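Local structure of PAC2 family protein (Mycobacterium tuberculosis, 2WAM) at residues G63-A71 with A167-L178; R137-L145 with T264-A272. The protein is of unknown function but belongs to the PAC2 family and represents a duplicated gene family in actinobacteria. All coordinates share one frame; numbering follows the deposited sequence.

Interaction 1 (G63-A71 with A167-L178)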
loop_
_atom_site.group_PDB
_atom_site.type_symbol
_atom_site.label_atom_id
_atom_site.label_comp_id
_atom_site.label_asym_id
_atom_site.label_seq_id
_atom_site.Cartn_x
_atom_site.Cartn_y
_atom_site.Cartn_z
ATOM N N GLY A 63 5.852 24.645 30.557
ATOM C CA GLY A 63 4.800 24.324 29.599
ATOM C C GLY A 63 5.132 24.702 28.164
ATOM O O GLY A 63 4.356 24.464 27.232
ATOM N N ARG A 64 6.308 25.295 27.998
ATOM C CA ARG A 64 6.828 25.737 26.708
ATOM C C ARG A 64 7.250 24.532 25.849
ATOM O O ARG A 64 7.657 23.496 26.369
ATOM C CB ARG A 64 8.031 26.623 26.995
ATOM C CG ARG A 64 8.385 27.694 26.000
ATOM C CD ARG A 64 9.497 28.539 26.644
ATOM N NE ARG A 64 10.298 29.316 25.705
ATOM C CZ ARG A 64 9.828 30.343 25.006
ATOM N NH1 ARG A 64 8.554 30.701 25.129
ATOM N NH2 ARG A 64 10.625 31.005 24.179
ATOM N N GLY A 65 7.158 24.659 24.532
ATOM C CA GLY A 65 7.511 23.555 23.658
ATOM C C GLY A 65 9.000 23.443 23.379
ATOM O O GLY A 65 9.755 24.387 23.633
ATOM N N PRO A 66 9.427 22.291 22.832
ATOM C CA PRO A 66 10.823 21.986 22.484
ATOM C C PRO A 66 11.360 22.779 21.288
ATOM O O PRO A 66 10.633 23.121 20.362
ATOM C CB PRO A 66 10.781 20.505 22.089
ATOM C CG PRO A 66 9.377 20.053 22.272
ATOM C CD PRO A 66 8.510 21.252 22.343
ATOM N N VAL A 67 12.656 23.049 21.324
ATOM C CA VAL A 67 13.401 23.506 20.160
ATOM C C VAL A 67 13.746 22.291 19.276
ATOM O O VAL A 67 14.025 21.200 19.781
ATOM C CB VAL A 67 14.685 24.232 20.617
ATOM C CG1 VAL A 67 15.689 24.346 19.500
ATOM C CG2 VAL A 67 14.332 25.597 21.164
ATOM N N LEU A 68 13.685 22.470 17.959
ATOM C CA LEU A 68 14.091 21.433 17.026
ATOM C C LEU A 68 15.358 21.882 16.317
ATOM O O LEU A 68 15.371 22.929 15.681
ATOM C CB LEU A 68 12.997 21.151 15.991
ATOM C CG LEU A 68 13.430 20.277 14.800
ATOM C CD1 LEU A 68 13.945 18.906 15.255
ATOM C CD2 LEU A 68 12.301 20.113 13.801
ATOM N N VAL A 69 16.413 21.083 16.433
ATOM C CA VAL A 69 17.667 21.332 15.731
ATOM C C VAL A 69 17.789 20.322 14.602
ATOM O O VAL A 69 17.604 19.130 14.829
ATOM C CB VAL A 69 18.889 21.150 16.669
ATOM C CG1 VAL A 69 20.164 21.446 15.930
ATOM C CG2 VAL A 69 18.764 22.026 17.901
ATOM N N HIS A 70 18.089 20.784 13.390
ATOM C CA HIS A 70 18.352 19.867 12.271
ATOM C C HIS A 70 19.781 19.975 11.747
ATOM O O HIS A 70 20.292 21.074 11.479
ATOM C CB HIS A 70 17.300 19.958 11.131
ATOM C CG HIS A 70 17.049 21.342 10.608
ATOM N ND1 HIS A 70 17.396 21.729 9.330
ATOM C CD2 HIS A 70 16.440 22.416 11.169
ATOM C CE1 HIS A 70 17.028 22.984 9.133
ATOM N NE2 HIS A 70 16.446 23.425 10.234
ATOM N N ALA A 71 20.415 18.812 11.617
ATOM C CA ALA A 71 21.808 18.714 11.192
ATOM C C ALA A 71 21.988 17.584 10.190
ATOM O O ALA A 71 22.090 16.423 10.572
ATOM C CB ALA A 71 22.710 18.492 12.401
ATOM N N ALA A 167 7.062 17.718 14.155
ATOM C CA ALA A 167 7.339 18.932 14.915
ATOM C C ALA A 167 6.055 19.567 15.462
ATOM O O ALA A 167 6.019 20.029 16.598
ATOM C CB ALA A 167 8.129 19.935 14.063
ATOM N N GLU A 168 4.992 19.575 14.665
ATOM C CA GLU A 168 3.721 20.096 15.158
ATOM C C GLU A 168 3.122 19.204 16.253
ATOM O O GLU A 168 2.817 19.684 17.346
ATOM C CB GLU A 168 2.742 20.335 14.018
ATOM C CG GLU A 168 3.128 21.510 13.133
ATOM C CD GLU A 168 2.432 21.497 11.774
ATOM O OE1 GLU A 168 1.507 20.676 11.581
ATOM O OE2 GLU A 168 2.816 22.307 10.900
ATOM N N ARG A 169 2.961 17.915 15.967
ATOM C CA ARG A 169 2.481 16.973 16.975
ATOM C C ARG A 169 3.256 17.090 18.287
ATOM O O ARG A 169 2.684 16.926 19.367
ATOM C CB ARG A 169 2.573 15.530 16.478
ATOM C CG ARG A 169 1.583 15.182 15.387
ATOM C CD ARG A 169 0.173 15.541 15.798
ATOM N NE ARG A 169 -0.724 15.518 14.651
ATOM C CZ ARG A 169 -0.950 16.563 13.863
ATOM N NH1 ARG A 169 -0.346 17.718 14.107
ATOM N NH2 ARG A 169 -1.781 16.457 12.832
ATOM N N LEU A 170 4.554 17.371 18.190
ATOM C CA LEU A 170 5.413 17.353 19.362
ATOM C C LEU A 170 5.582 18.708 20.032
ATOM O O LEU A 170 6.277 18.808 21.030
ATOM C CB LEU A 170 6.779 16.742 19.035
ATOM C CG LEU A 170 6.818 15.259 18.650
ATOM C CD1 LEU A 170 8.224 14.860 18.278
ATOM C CD2 LEU A 170 6.314 14.379 19.766
ATOM N N GLY A 171 4.956 19.746 19.488
ATOM C CA GLY A 171 4.922 21.036 20.156
ATOM C C GLY A 171 6.063 21.997 19.877
ATOM O O GLY A 171 6.220 23.000 20.571
ATOM N N VAL A 172 6.847 21.708 18.849
ATOM C CA VAL A 172 8.012 22.518 18.512
ATOM C C VAL A 172 7.708 24.009 18.406
ATOM O O VAL A 172 6.740 24.413 17.763
ATOM C CB VAL A 172 8.665 22.020 17.212
ATOM C CG1 VAL A 172 9.629 23.062 16.652
ATOM C CG2 VAL A 172 9.364 20.701 17.475
ATOM N N ARG A 173 8.552 24.825 19.028
ATOM C CA ARG A 173 8.321 26.265 19.085
ATOM C C ARG A 173 9.337 27.063 18.258
ATOM O O ARG A 173 9.184 28.268 18.053
ATOM C CB ARG A 173 8.350 26.743 20.537
ATOM C CG ARG A 173 9.746 26.764 21.133
ATOM C CD ARG A 173 9.753 27.222 22.579
ATOM N NE ARG A 173 11.069 27.047 23.199
ATOM C CZ ARG A 173 12.087 27.876 23.000
ATOM N NH1 ARG A 173 11.947 28.932 22.197
ATOM N NH2 ARG A 173 13.244 27.654 23.595
ATOM N N GLN A 174 10.363 26.375 17.779
ATOM C CA GLN A 174 11.467 27.010 17.070
ATOM C C GLN A 174 12.317 25.936 16.397
ATOM O O GLN A 174 12.635 24.919 17.007
ATOM C CB GLN A 174 12.323 27.807 18.046
ATOM C CG GLN A 174 13.489 28.533 17.416
ATOM C CD GLN A 174 14.280 29.338 18.440
ATOM O OE1 GLN A 174 15.118 28.795 19.158
ATOM N NE2 GLN A 174 14.024 30.643 18.499
ATOM N N THR A 175 12.674 26.167 15.140
ATOM C CA THR A 175 13.460 25.216 14.374
ATOM C C THR A 175 14.776 25.846 13.947
ATOM O O THR A 175 14.787 26.828 13.213
ATOM C CB THR A 175 12.690 24.724 13.134
ATOM O OG1 THR A 175 11.475 24.098 13.553
ATOM C CG2 THR A 175 13.520 23.713 12.358
ATOM N N ILE A 176 15.878 25.268 14.418
ATOM C CA ILE A 176 17.218 25.799 14.179
ATOM C C ILE A 176 18.019 24.882 13.253
ATOM O O ILE A 176 18.266 23.727 13.589
ATOM C CB ILE A 176 18.013 25.933 15.500
ATOM C CG1 ILE A 176 17.201 26.668 16.556
ATOM C CG2 ILE A 176 19.348 26.615 15.269
ATOM C CD1 ILE A 176 17.955 26.913 17.825
ATOM N N GLY A 177 18.443 25.409 12.105
ATOM C CA GLY A 177 19.239 24.642 11.168
ATOM C C GLY A 177 20.741 24.894 11.222
ATOM O O GLY A 177 21.205 26.014 11.471
ATOM N N LEU A 178 21.510 23.841 10.971
ATOM C CA LEU A 178 22.956 23.969 10.932
ATOM C C LEU A 178 23.503 23.891 9.506
ATOM O O LEU A 178 23.025 23.103 8.686
ATOM C CB LEU A 178 23.609 22.901 11.803
ATOM C CG LEU A 178 23.126 22.810 13.249
ATOM C CD1 LEU A 178 24.106 21.972 14.084
ATOM C CD2 LEU A 178 22.944 24.201 13.824
HETATM O O HOH W 1 15.587 26.046 10.421
#
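Leu68 and Thr175 face each other across two neighbouring parallel strands, 67-73 and 174-183, inside the mixed sheet of this PAC2-family protein. The short segments 67-71 and 174-178 run parallel, their directions 20° apart. Leu68 binds the other strand on both sides of its partner: its N donates to Gln174 O at 2.8 Å and its O accepts from Ile176 N at 2.7 Å. His70 repeats the pattern two residues on, through Ile176 O and Leu178 N. Arg173 N also donates to Pro66 O (3.0 Å), earlier along both segments.

On one face of the sheet, Val67 CG1 meets Ile176 CD1, and helix 251-265 covers Val69 and Ile176. On the other, Leu68 CB packs on Val172 CG1, while CD2 lies beside Thr175 CG2 and reaches Ala167 CB; helix 219-229 closes over Thr175 and His70.

Next to the Gly65-Pro66 end of segment 63-71, the Arg173 guanidinium lies between two neighbours. Val67 CG2 sits 3.4 Å above one face, and Arg64 NE is centred over the other. The two guanidinium planes are 32° apart, but Arg64 is poorly ordered and the placement of its guanidinium is uncertain. Nearby, Pro66 CD rests on Gly171 O. Gly171 has positive phi and ends helix 156-169 in a Schellman motif, with Val172 N bound to Ala167 O and Gly171 N to Glu168 O.

The His70 ring turns over Gly177, whose lack of a side chain leaves CA bare beneath it. With chi1 at 52°, CG lies between the backbone N and carbonyl carbon, and the ring centroid comes 3.5 Å from Gly177 CA in a CH-pi contact. A hydrogen bond between His70 ND1 and Ser220 OG limits the ring's rotation, and a water 2.8 Å from His70 NE2, at the ring's edge, donates to Thr175 O.

Interaction 2 (R137-L145 with T264-A272)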
loop_
_atom_site.group_PDB
_atom_site.type_symbol
_atom_site.label_atom_id
_atom_site.label_comp_id
_atom_site.label_asym_id
_atom_site.label_seq_id
_atom_site.Cartn_x
_atom_site.Cartn_y
_atom_site.Cartn_z
ATOM N N ARG A 137 18.100 15.960 26.417
ATOM C CA ARG A 137 17.927 16.912 27.506
ATOM C C ARG A 137 19.240 17.626 27.753
ATOM O O ARG A 137 20.295 16.998 27.787
ATOM C CB ARG A 137 17.457 16.228 28.789
ATOM C CG ARG A 137 16.358 15.208 28.582
ATOM C CD ARG A 137 15.959 14.573 29.891
ATOM N NE ARG A 137 14.898 15.337 30.529
ATOM C CZ ARG A 137 14.768 15.477 31.840
ATOM N NH1 ARG A 137 15.650 14.917 32.661
ATOM N NH2 ARG A 137 13.764 16.191 32.327
ATOM N N ASP A 138 19.174 18.943 27.918
ATOM C CA ASP A 138 20.369 19.730 28.192
ATOM C C ASP A 138 20.798 19.606 29.658
ATOM O O ASP A 138 20.201 18.851 30.425
ATOM C CB ASP A 138 20.165 21.193 27.794
ATOM C CG ASP A 138 19.281 21.949 28.762
ATOM O OD1 ASP A 138 19.079 23.159 28.528
ATOM O OD2 ASP A 138 18.796 21.342 29.749
ATOM N N SER A 139 21.821 20.358 30.044
ATOM C CA SER A 139 22.469 20.125 31.329
ATOM C C SER A 139 21.578 20.398 32.544
ATOM O O SER A 139 21.927 20.013 33.658
ATOM C CB SER A 139 23.781 20.892 31.425
ATOM O OG SER A 139 24.674 20.501 30.395
ATOM N N ILE A 140 20.429 21.036 32.330
ATOM C CA ILE A 140 19.463 21.252 33.408
ATOM C C ILE A 140 18.142 20.529 33.158
ATOM O O ILE A 140 17.144 20.772 33.842
ATOM C CB ILE A 140 19.167 22.756 33.636
ATOM C CG1 ILE A 140 18.451 23.361 32.429
ATOM C CG2 ILE A 140 20.451 23.524 33.939
ATOM C CD1 ILE A 140 18.041 24.779 32.655
ATOM N N GLY A 141 18.124 19.662 32.152
ATOM C CA GLY A 141 16.959 18.829 31.899
ATOM C C GLY A 141 15.900 19.381 30.955
ATOM O O GLY A 141 14.838 18.785 30.815
ATOM N N THR A 142 16.161 20.519 30.316
ATOM C CA THR A 142 15.248 21.013 29.291
ATOM C C THR A 142 15.277 20.097 28.073
ATOM O O THR A 142 16.345 19.899 27.473
ATOM C CB THR A 142 15.659 22.378 28.778
ATOM O OG1 THR A 142 15.950 23.246 29.876
ATOM C CG2 THR A 142 14.543 22.949 27.943
ATOM N N PRO A 143 14.112 19.543 27.694
ATOM C CA PRO A 143 14.021 18.651 26.523
ATOM C C PRO A 143 14.167 19.415 25.216
ATOM O O PRO A 143 13.732 20.562 25.122
ATOM C CB PRO A 143 12.599 18.064 26.619
ATOM C CG PRO A 143 12.168 18.336 28.041
ATOM C CD PRO A 143 12.842 19.614 28.434
ATOM N N PHE A 144 14.800 18.798 24.228
ATOM C CA PHE A 144 14.785 19.349 22.882
ATOM C C PHE A 144 14.923 18.246 21.855
ATOM O O PHE A 144 15.263 17.118 22.200
ATOM C CB PHE A 144 15.820 20.478 22.690
ATOM C CG PHE A 144 17.262 20.037 22.783
ATOM C CD1 PHE A 144 18.012 19.836 21.638
ATOM C CD2 PHE A 144 17.880 19.876 24.017
ATOM C CE1 PHE A 144 19.351 19.455 21.720
ATOM C CE2 PHE A 144 19.217 19.491 24.103
ATOM C CZ PHE A 144 19.950 19.282 22.954
ATOM N N LEU A 145 14.629 18.570 20.598
ATOM C CA LEU A 145 14.708 17.585 19.524
ATOM C C LEU A 145 15.918 17.812 18.615
ATOM O O LEU A 145 16.356 18.952 18.388
ATOM C CB LEU A 145 13.415 17.584 18.706
ATOM C CG LEU A 145 12.157 17.153 19.460
ATOM C CD1 LEU A 145 10.914 17.300 18.592
ATOM C CD2 LEU A 145 12.315 15.722 19.946
ATOM N N THR A 264 20.415 30.847 21.107
ATOM C CA THR A 264 19.128 30.992 20.448
ATOM C C THR A 264 18.063 30.111 21.079
ATOM O O THR A 264 16.931 30.542 21.291
ATOM C CB THR A 264 19.250 30.684 18.950
ATOM O OG1 THR A 264 20.089 31.670 18.330
ATOM C CG2 THR A 264 17.887 30.692 18.288
ATOM N N GLY A 265 18.430 28.878 21.398
ATOM C CA GLY A 265 17.470 27.921 21.918
ATOM C C GLY A 265 17.259 27.965 23.417
ATOM O O GLY A 265 16.352 27.298 23.944
ATOM N N SER A 266 18.083 28.759 24.106
ATOM C CA SER A 266 18.047 28.811 25.565
ATOM C C SER A 266 18.407 27.438 26.147
ATOM O O SER A 266 17.748 26.919 27.052
ATOM C CB SER A 266 16.669 29.266 26.054
ATOM O OG SER A 266 16.522 30.660 25.875
ATOM N N LEU A 267 19.450 26.845 25.591
ATOM C CA LEU A 267 19.892 25.542 26.022
ATOM C C LEU A 267 21.240 25.660 26.715
ATOM O O LEU A 267 22.055 26.535 26.392
ATOM C CB LEU A 267 19.987 24.583 24.834
ATOM C CG LEU A 267 18.661 24.154 24.194
ATOM C CD1 LEU A 267 18.924 23.140 23.107
ATOM C CD2 LEU A 267 17.714 23.580 25.232
ATOM N N GLN A 268 21.453 24.788 27.693
ATOM C CA GLN A 268 22.752 24.667 28.316
ATOM C C GLN A 268 23.413 23.421 27.750
ATOM O O GLN A 268 23.005 22.297 28.040
ATOM C CB GLN A 268 22.627 24.614 29.839
ATOM C CG GLN A 268 22.013 25.868 30.416
ATOM C CD GLN A 268 22.366 26.093 31.873
ATOM O OE1 GLN A 268 23.310 25.502 32.402
ATOM N NE2 GLN A 268 21.608 26.960 32.530
ATOM N N LEU A 269 24.428 23.632 26.919
ATOM C CA LEU A 269 25.077 22.532 26.228
ATOM C C LEU A 269 26.500 22.334 26.749
ATOM O O LEU A 269 27.285 23.282 26.768
ATOM C CB LEU A 269 25.051 22.785 24.718
ATOM C CG LEU A 269 23.660 22.999 24.085
ATOM C CD1 LEU A 269 23.732 23.346 22.592
ATOM C CD2 LEU A 269 22.784 21.776 24.303
ATOM N N PRO A 270 26.823 21.105 27.206
ATOM C CA PRO A 270 28.156 20.815 27.759
ATOM C C PRO A 270 29.177 20.628 26.652
ATOM O O PRO A 270 29.274 19.543 26.090
ATOM C CB PRO A 270 27.952 19.494 28.508
ATOM C CG PRO A 270 26.790 18.844 27.827
ATOM C CD PRO A 270 25.917 19.943 27.286
ATOM N N LEU A 271 29.953 21.667 26.373
ATOM C CA LEU A 271 30.799 21.693 25.188
ATOM C C LEU A 271 32.266 21.446 25.479
ATOM O O LEU A 271 33.077 21.451 24.558
ATOM C CB LEU A 271 30.637 23.031 24.452
ATOM C CG LEU A 271 29.233 23.325 23.919
ATOM C CD1 LEU A 271 29.268 24.495 22.960
ATOM C CD2 LEU A 271 28.643 22.088 23.249
ATOM N N ALA A 272 32.600 21.220 26.749
ATOM C CA ALA A 272 33.999 21.118 27.182
ATOM C C ALA A 272 34.855 20.158 26.348
ATOM O O ALA A 272 35.934 20.522 25.886
ATOM C CB ALA A 272 34.082 20.755 28.669
HETATM O O HOH W 2 17.576 25.250 29.260
#
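An Asx turn at the tip of a beta hairpin carries this contact: Asp138 starts the type I turn Asp138-Gly141 joining strands 131-137 and 143-148, and the loop after helix 251-265 runs alongside. The two carboxylate oxygens divide the work. OD1 of Asp138 accepts from Gln268 N at 3.0 Å, nearly straight at 174° but from above the carboxylate plane. OD2 stays within the hairpin, taking Ile140 N and Thr142 N from opposite faces of that plane. A chi1 of 75° folds the carboxylate back over its own turn. Gln268 is held at its other backbone group too, since Ser139 N donates to Gln268 O at 3.0 Å. A water donates to Asp138 OD1 and Ser266 O and accepts from Thr142 OG1. On the buried side, Leu267 CD1 stands centred over a face of the Phe144 ring, 3.5 Å from its centroid, and Leu269 CD2 approaches CZ of that ring at 4.0 Å. One carboxylate thus both shapes the turn and docks the loop; its several N-H and water donors would be expected to stabilise the ionised form.

How the interactions relate
Interaction 1 is mostly buried and joins two strands inside the sheet; interaction 2 is partly buried, where a hairpin turn meets the loop leaving a helix. Strand 143-148 connects them as the other neighbour of strand 67-73: Leu145 N lies 2.8 Å from Val67 O and Leu145 O lies 2.9 Å from Val69 N, both probable hydrogen bonds. Helix 251-265 packs on Val69 and Ile176 in interaction 1, then runs into 264-272 of interaction 2. Repeated backbone bonds of parallel strands dominate the first contact, whereas the second combines one backbone bond with a carboxylate, a bridging water and an aromatic face. Their centres are 13 Å apart.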